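Local atomic coordinates of putative transcription regulator (Lactobacillus plantarum, PDB entry 3K69), a protein that is a putative transcriptional regulator of the iron-dependent regulator family with a helix-turn-helix fold, and probably binds DNA as a dimer. Residues L49-L52 with H53-Y57; R132-Y135 with H136-M140. All coordinates share one frame; numbering follows the deposited sequence.

Interaction 1: residues L49-L52 with H53-Y57; sequences LSVL and HKHGY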
ATOM      1  N   LEU A  49     -15.847  -2.305 -15.259  1.00 20.55           N
ATOM      2  CA  LEU A  49     -17.284  -2.571 -15.347  1.00 22.21           C
ATOM      3  C   LEU A  49     -17.509  -4.035 -15.775  1.00 21.65           C
ATOM      4  O   LEU A  49     -18.403  -4.690 -15.269  1.00 20.75           O
ATOM      5  CB  LEU A  49     -17.973  -1.604 -16.289  1.00 22.02           C
ATOM      6  CG  LEU A  49     -18.041  -0.139 -15.860  1.00 26.34           C
ATOM      7  CD1 LEU A  49     -18.685   0.696 -16.989  1.00 29.52           C
ATOM      8  CD2 LEU A  49     -18.787   0.046 -14.559  1.00 30.18           C
ATOM      9  N   SER A  50     -16.657  -4.519 -16.678  1.00 17.74           N
ATOM     10  CA  SER A  50     -16.684  -5.899 -17.145  1.00 20.16           C
ATOM     11  C   SER A  50     -16.358  -6.871 -16.018  1.00 21.65           C
ATOM     12  O   SER A  50     -17.088  -7.833 -15.807  1.00 20.29           O
ATOM     13  CB  SER A  50     -15.721  -6.070 -18.306  1.00 21.14           C
ATOM     14  OG  SER A  50     -15.389  -7.414 -18.493  1.00 26.56           O
ATOM     15  N   VAL A  51     -15.307  -6.574 -15.255  1.00 22.09           N
ATOM     16  CA  VAL A  51     -14.927  -7.378 -14.070  1.00 21.59           C
ATOM     17  C   VAL A  51     -16.076  -7.417 -13.028  1.00 19.28           C
ATOM     18  O   VAL A  51     -16.382  -8.464 -12.448  1.00 18.14           O
ATOM     19  CB  VAL A  51     -13.586  -6.870 -13.447  1.00 20.42           C
ATOM     20  CG1 VAL A  51     -13.266  -7.574 -12.137  1.00 24.30           C
ATOM     21  CG2 VAL A  51     -12.439  -7.090 -14.412  1.00 24.86           C
ATOM     22  N   LEU A  52     -16.722  -6.288 -12.794  1.00 16.31           N
ATOM     23  CA  LEU A  52     -17.818  -6.249 -11.822  1.00 17.45           C
ATOM     24  C   LEU A  52     -19.008  -7.084 -12.317  1.00 17.29           C
ATOM     25  O   LEU A  52     -19.601  -7.838 -11.559  1.00 16.48           O
ATOM     26  CB  LEU A  52     -18.249  -4.813 -11.589  1.00 15.80           C
ATOM     27  CG  LEU A  52     -17.287  -3.944 -10.776  1.00 17.01           C
ATOM     28  CD1 LEU A  52     -17.868  -2.507 -10.754  1.00 14.63           C
ATOM     29  CD2 LEU A  52     -17.063  -4.516  -9.330  1.00 19.23           C
ATOM     30  N   HIS A  53     -19.349  -6.912 -13.595  1.00 17.74           N
ATOM     31  CA  HIS A  53     -20.331  -7.733 -14.266  1.00 20.03           C
ATOM     32  C   HIS A  53     -20.030  -9.231 -14.190  1.00 21.07           C
ATOM     33  O   HIS A  53     -20.882  -9.976 -13.771  1.00 19.25           O
ATOM     34  CB  HIS A  53     -20.484  -7.347 -15.718  1.00 19.24           C
ATOM     35  CG  HIS A  53     -21.550  -8.115 -16.425  1.00 17.56           C
ATOM     36  ND1 HIS A  53     -22.794  -8.346 -15.866  1.00 23.46           N
ATOM     37  CD2 HIS A  53     -21.570  -8.703 -17.638  1.00 23.63           C
ATOM     38  CE1 HIS A  53     -23.515  -9.071 -16.704  1.00 19.46           C
ATOM     39  NE2 HIS A  53     -22.810  -9.269 -17.797  1.00 20.09           N
ATOM     40  N   LYS A  54     -18.834  -9.655 -14.581  1.00 20.78           N
ATOM     41  CA  LYS A  54     -18.464 -11.073 -14.551  1.00 23.95           C
ATOM     42  C   LYS A  54     -18.563 -11.703 -13.171  1.00 24.38           C
ATOM     43  O   LYS A  54     -18.790 -12.897 -13.051  1.00 22.32           O
ATOM     44  CB  LYS A  54     -17.035 -11.293 -15.099  1.00 24.19           C
ATOM     45  CG  LYS A  54     -16.944 -11.033 -16.585  1.00 31.91           C
ATOM     46  CD  LYS A  54     -15.508 -11.128 -17.137  1.00 29.51           C
ATOM     47  CE  LYS A  54     -15.547 -10.962 -18.664  1.00 30.99           C
ATOM     48  NZ  LYS A  54     -14.276 -11.328 -19.375  1.00 31.54           N
ATOM     49  N   HIS A  55     -18.395 -10.893 -12.129  1.00 23.01           N
ATOM     50  CA  HIS A  55     -18.417 -11.380 -10.757  1.00 21.44           C
ATOM     51  C   HIS A  55     -19.729 -11.131 -10.003  1.00 22.23           C
ATOM     52  O   HIS A  55     -19.787 -11.319  -8.809  1.00 21.00           O
ATOM     53  CB  HIS A  55     -17.226 -10.812 -10.010  1.00 21.91           C
ATOM     54  CG  HIS A  55     -15.926 -11.387 -10.469  1.00 21.70           C
ATOM     55  ND1 HIS A  55     -15.168 -10.803 -11.460  1.00 25.50           N
ATOM     56  CD2 HIS A  55     -15.278 -12.519 -10.113  1.00 26.10           C
ATOM     57  CE1 HIS A  55     -14.102 -11.551 -11.691  1.00 30.96           C
ATOM     58  NE2 HIS A  55     -14.141 -12.592 -10.881  1.00 29.54           N
ATOM     59  N   GLY A  56     -20.762 -10.729 -10.720  1.00 19.23           N
ATOM     60  CA  GLY A  56     -22.115 -10.708 -10.189  1.00 22.03           C
ATOM     61  C   GLY A  56     -22.565  -9.422  -9.521  1.00 19.85           C
ATOM     62  O   GLY A  56     -23.641  -9.407  -8.965  1.00 20.02           O
ATOM     63  N   TYR A  57     -21.769  -8.350  -9.594  1.00 19.57           N
ATOM     64  CA  TYR A  57     -22.132  -7.067  -8.959  1.00 19.58           C
ATOM     65  C   TYR A  57     -23.241  -6.342  -9.693  1.00 19.54           C
ATOM     66  O   TYR A  57     -24.061  -5.680  -9.066  1.00 20.19           O
ATOM     67  CB  TYR A  57     -20.933  -6.102  -8.818  1.00 18.63           C
ATOM     68  CG  TYR A  57     -19.933  -6.534  -7.773  1.00 19.73           C
ATOM     69  CD1 TYR A  57     -18.917  -7.432  -8.072  1.00 18.01           C
ATOM     70  CD2 TYR A  57     -19.982  -6.014  -6.494  1.00 17.34           C
ATOM     71  CE1 TYR A  57     -17.985  -7.829  -7.077  1.00 20.31           C
ATOM     72  CE2 TYR A  57     -19.086  -6.417  -5.498  1.00 19.31           C
ATOM     73  CZ  TYR A  57     -18.100  -7.345  -5.794  1.00 15.66           C
ATOM     74  OH  TYR A  57     -17.195  -7.678  -4.816  1.00 17.68           O
TER
HETATM   75  O   HOH W   1     -12.954  -8.911 -17.599  1.00 49.73           O
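His53 N reaches back to Leu49 O at 2.9 Å, an ordinary helical turn, while its ring leads away and bonds through ND1 to Leu58 O. Lys54 N repeats the pattern with Ser50 O at 2.8 Å. The extended lysine chain runs back beside Ser50, with CE 3.6 Å from Ser50 OG, and a water hydrogen-bonded to that hydroxyl also takes a weak bond from Lys54 NZ. At His55 the helix is lost, and Val51 O is gripped twice by one residue: His55 ND1 at 2.8 Å and His55 N at 3.2 Å arrive from opposite faces of the carbonyl plane. With CG anti to its own carbonyl carbon (chi1 -70°), the imidazole is swung back alongside Val51 CG1, and the acceptor lies in the ring plane, which fixes the ring's rotation. Gly56, whose positive phi is easy for a residue without a CB, is the C-prime residue of a Schellman motif, and Gly56 N meets His53 O at 3.1 Å. Tyr57 N completes the motif at Leu52 O, 3.0 Å away. Its ring presents one face to Leu52 CD2, a CH-pi contact 4.0 Å from the centroid. Replacing Tyr57 by an alanine is likely to leave Leu52 CD2 without the ring face it packs on. Helix 46-54, probably the recognition helix of the winged helix-turn-helix fold, packs here through Leu52 on Ala14 of helix 9-22 and Leu82 of helix 79-86, and through Leu49 on Tyr68 of strand 67-69.

Interaction 2: residues R132-Y135 with H136-M140; sequences RAYY and HQFTM
Tyr134 and Phe138, four residues apart in sequence, form an offset edge-to-face pair with centroids 5.3 Å apart and planes at 66°. The edge of the phenylalanine is the part that touches: Phe138 CE2 stands over one face of the tyrosine, 3.5 Å from Tyr134 CZ. Tyr134 gets there with CG anti to its backbone N (chi1 171°), which swings the ring beside its own carbonyl and forward along the chain to meet the residue four places on. One face of the Phe138 ring is covered by Gln137 CB.

The backbone bonds show a helix giving way. His136 N to Arg132 O is weak at 3.4 Å, and Gln137 N to Tyr134 O, also weak, is 3.3 Å long. Phe138 N to Tyr135 O is firmer at 3.0 Å, although the donor sits above the carbonyl plane. The last two span three residues rather than four, a tighter turn than that of an alpha helix. The edge of the His136 imidazole adds a contact to the same turn, CD2 lying 3.3 Å from Arg132 O.

The polar ends of Arg132 and His136 find partners outside the turn: Asp84 receives both a salt bridge from Arg132 NH1 and a hydrogen bond from His136 NE2, while Arg132 NE pairs with Asp128. Tyr134 and Tyr135 pack on Ala127 and Phe124 of the second subunit.

Thr139 stands at the N-cap position, right before helix 140-148, its side chain capping a backbone N just past Met140, and Thr139 N gives a hydrogen bond to the Asp142 carboxylate. The whole is a helix-to-helix turn at the end of the long helix 111-136, whose packing against its partner subunit is consistent with the dimerisation helix of Rrf2-type winged-helix regulators.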
ATOM      1  N   ARG A 132      -5.453  -5.173   4.181  1.00 20.59           N
ATOM      2  CA  ARG A 132      -6.651  -5.639   3.505  1.00 17.92           C
ATOM      3  C   ARG A 132      -7.746  -6.004   4.501  1.00 19.83           C
ATOM      4  O   ARG A 132      -8.916  -5.735   4.227  1.00 19.79           O
ATOM      5  CB  ARG A 132      -6.320  -6.775   2.544  1.00 21.26           C
ATOM      6  CG  ARG A 132      -5.570  -6.315   1.315  1.00 18.67           C
ATOM      7  CD  ARG A 132      -5.070  -7.468   0.449  1.00 19.92           C
ATOM      8  NE  ARG A 132      -4.313  -6.899  -0.668  1.00 23.81           N
ATOM      9  CZ  ARG A 132      -4.827  -6.589  -1.856  1.00 25.55           C
ATOM     10  NH1 ARG A 132      -6.106  -6.826  -2.141  1.00 23.34           N
ATOM     11  NH2 ARG A 132      -4.037  -6.050  -2.774  1.00 24.80           N
ATOM     12  N   ALA A 133      -7.358  -6.512   5.677  1.00 16.96           N
ATOM     13  CA  ALA A 133      -8.291  -6.775   6.813  1.00 18.77           C
ATOM     14  C   ALA A 133      -9.115  -5.539   7.166  1.00 19.23           C
ATOM     15  O   ALA A 133     -10.277  -5.648   7.557  1.00 21.08           O
ATOM     16  CB  ALA A 133      -7.516  -7.302   8.104  1.00 16.05           C
ATOM     17  N   TYR A 134      -8.519  -4.360   7.040  1.00 18.66           N
ATOM     18  CA  TYR A 134      -9.241  -3.123   7.349  1.00 19.08           C
ATOM     19  C   TYR A 134     -10.553  -3.008   6.531  1.00 19.07           C
ATOM     20  O   TYR A 134     -11.636  -2.782   7.097  1.00 20.64           O
ATOM     21  CB  TYR A 134      -8.365  -1.874   7.143  1.00 19.53           C
ATOM     22  CG  TYR A 134      -9.166  -0.602   7.243  1.00 15.39           C
ATOM     23  CD1 TYR A 134      -9.580  -0.123   8.494  1.00 18.07           C
ATOM     24  CD2 TYR A 134      -9.611   0.047   6.108  1.00 19.54           C
ATOM     25  CE1 TYR A 134     -10.357   0.984   8.593  1.00 18.48           C
ATOM     26  CE2 TYR A 134     -10.367   1.185   6.209  1.00 19.96           C
ATOM     27  CZ  TYR A 134     -10.742   1.643   7.462  1.00 21.07           C
ATOM     28  OH  TYR A 134     -11.527   2.758   7.573  1.00 19.89           O
ATOM     29  N   TYR A 135     -10.453  -3.184   5.218  1.00 18.59           N
ATOM     30  CA  TYR A 135     -11.607  -3.039   4.335  1.00 18.64           C
ATOM     31  C   TYR A 135     -12.647  -4.127   4.556  1.00 18.22           C
ATOM     32  O   TYR A 135     -13.834  -3.854   4.450  1.00 19.38           O
ATOM     33  CB  TYR A 135     -11.177  -3.012   2.885  1.00 18.78           C
ATOM     34  CG  TYR A 135     -10.250  -1.875   2.500  1.00 19.94           C
ATOM     35  CD1 TYR A 135     -10.764  -0.641   2.134  1.00 18.29           C
ATOM     36  CD2 TYR A 135      -8.887  -2.055   2.423  1.00 16.76           C
ATOM     37  CE1 TYR A 135      -9.956   0.354   1.740  1.00 23.21           C
ATOM     38  CE2 TYR A 135      -8.058  -1.031   2.042  1.00 22.26           C
ATOM     39  CZ  TYR A 135      -8.601   0.175   1.707  1.00 22.02           C
ATOM     40  OH  TYR A 135      -7.832   1.217   1.291  1.00 18.08           O
ATOM     41  N   HIS A 136     -12.219  -5.333   4.946  1.00 16.10           N
ATOM     42  CA  HIS A 136     -13.175  -6.402   5.218  1.00 17.29           C
ATOM     43  C   HIS A 136     -14.165  -6.180   6.359  1.00 17.73           C
ATOM     44  O   HIS A 136     -15.173  -6.901   6.436  1.00 17.11           O
ATOM     45  CB  HIS A 136     -12.462  -7.763   5.383  1.00 19.54           C
ATOM     46  CG  HIS A 136     -12.036  -8.348   4.083  1.00 15.71           C
ATOM     47  ND1 HIS A 136     -12.868  -9.125   3.311  1.00 19.53           N
ATOM     48  CD2 HIS A 136     -10.919  -8.156   3.347  1.00 16.21           C
ATOM     49  CE1 HIS A 136     -12.241  -9.471   2.199  1.00 18.84           C
ATOM     50  NE2 HIS A 136     -11.068  -8.873   2.187  1.00 21.01           N
ATOM     51  N   GLN A 137     -13.887  -5.203   7.222  1.00 18.22           N
ATOM     52  CA  GLN A 137     -14.803  -4.793   8.271  1.00 19.31           C
ATOM     53  C   GLN A 137     -16.058  -4.128   7.756  1.00 18.28           C
ATOM     54  O   GLN A 137     -17.014  -4.038   8.501  1.00 17.05           O
ATOM     55  CB  GLN A 137     -14.179  -3.767   9.223  1.00 18.70           C
ATOM     56  CG  GLN A 137     -12.883  -4.160   9.877  1.00 21.33           C
ATOM     57  CD  GLN A 137     -12.321  -2.998  10.630  1.00 25.23           C
ATOM     58  OE1 GLN A 137     -11.749  -2.077  10.043  1.00 24.62           O
ATOM     59  NE2 GLN A 137     -12.520  -3.006  11.942  1.00 27.33           N
ATOM     60  N   PHE A 138     -16.051  -3.616   6.526  1.00 15.49           N
ATOM     61  CA  PHE A 138     -17.124  -2.741   6.048  1.00 16.35           C
ATOM     62  C   PHE A 138     -17.789  -3.268   4.812  1.00 14.84           C
ATOM     63  O   PHE A 138     -17.253  -4.149   4.121  1.00 18.00           O
ATOM     64  CB  PHE A 138     -16.597  -1.339   5.701  1.00 15.79           C
ATOM     65  CG  PHE A 138     -15.872  -0.682   6.833  1.00 18.50           C
ATOM     66  CD1 PHE A 138     -16.553  -0.292   7.969  1.00 17.49           C
ATOM     67  CD2 PHE A 138     -14.511  -0.518   6.788  1.00 15.69           C
ATOM     68  CE1 PHE A 138     -15.869   0.287   9.048  1.00 23.23           C
ATOM     69  CE2 PHE A 138     -13.836   0.029   7.860  1.00 19.78           C
ATOM     70  CZ  PHE A 138     -14.525   0.449   8.975  1.00 19.95           C
ATOM     71  N   THR A 139     -18.926  -2.646   4.498  1.00 15.25           N
ATOM     72  CA  THR A 139     -19.647  -2.889   3.260  1.00 17.63           C
ATOM     73  C   THR A 139     -19.786  -1.596   2.503  1.00 17.90           C
ATOM     74  O   THR A 139     -19.479  -0.531   3.005  1.00 18.88           O
ATOM     75  CB  THR A 139     -21.078  -3.463   3.463  1.00 15.54           C
ATOM     76  OG1 THR A 139     -21.937  -2.446   3.981  1.00 19.01           O
ATOM     77  CG2 THR A 139     -21.088  -4.696   4.369  1.00 16.57           C
HETATM   78  N   MSE A 140     -20.297  -1.720   1.283  1.00 21.07           N
HETATM   79  CA  MSE A 140     -20.651  -0.563   0.483  1.00 20.71           C
HETATM   80  C   MSE A 140     -21.724   0.297   1.149  1.00 17.89           C
HETATM   81  O   MSE A 140     -21.778   1.488   0.857  1.00 15.81           O
HETATM   82  CB  MSE A 140     -21.130  -0.996  -0.925  1.00 19.55           C
HETATM   83  CG  MSE A 140     -20.014  -1.330  -1.917  1.00 24.98           C
HETATM   84 SE   MSE A 140     -18.839   0.198  -2.343  0.75 22.89          SE
HETATM   85  CE  MSE A 140     -20.213   1.409  -3.194  1.00 19.19           C
TER

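How the interactions relate
Both contacts illustrate how a chain leaves a helix, and they follow in series: interaction 1 closes helix 46-54 ahead of strand 59-61, and interaction 2 closes helix 111-136 ahead of helix 140-148. Their centres lie 19 Å apart and their nearest atoms about 6 Å, without touching. Shared neighbours bridge the gap. Helix 79-86 packs on both; helix 9-22 touches the first and meets the second through Met140, and Met77 touches Tyr57 and Met140. Helix 79-86 thus lies against both helix ends, joining the probable DNA-binding winged helix to the long helix that packs on the second subunit, probably the dimerisation helix.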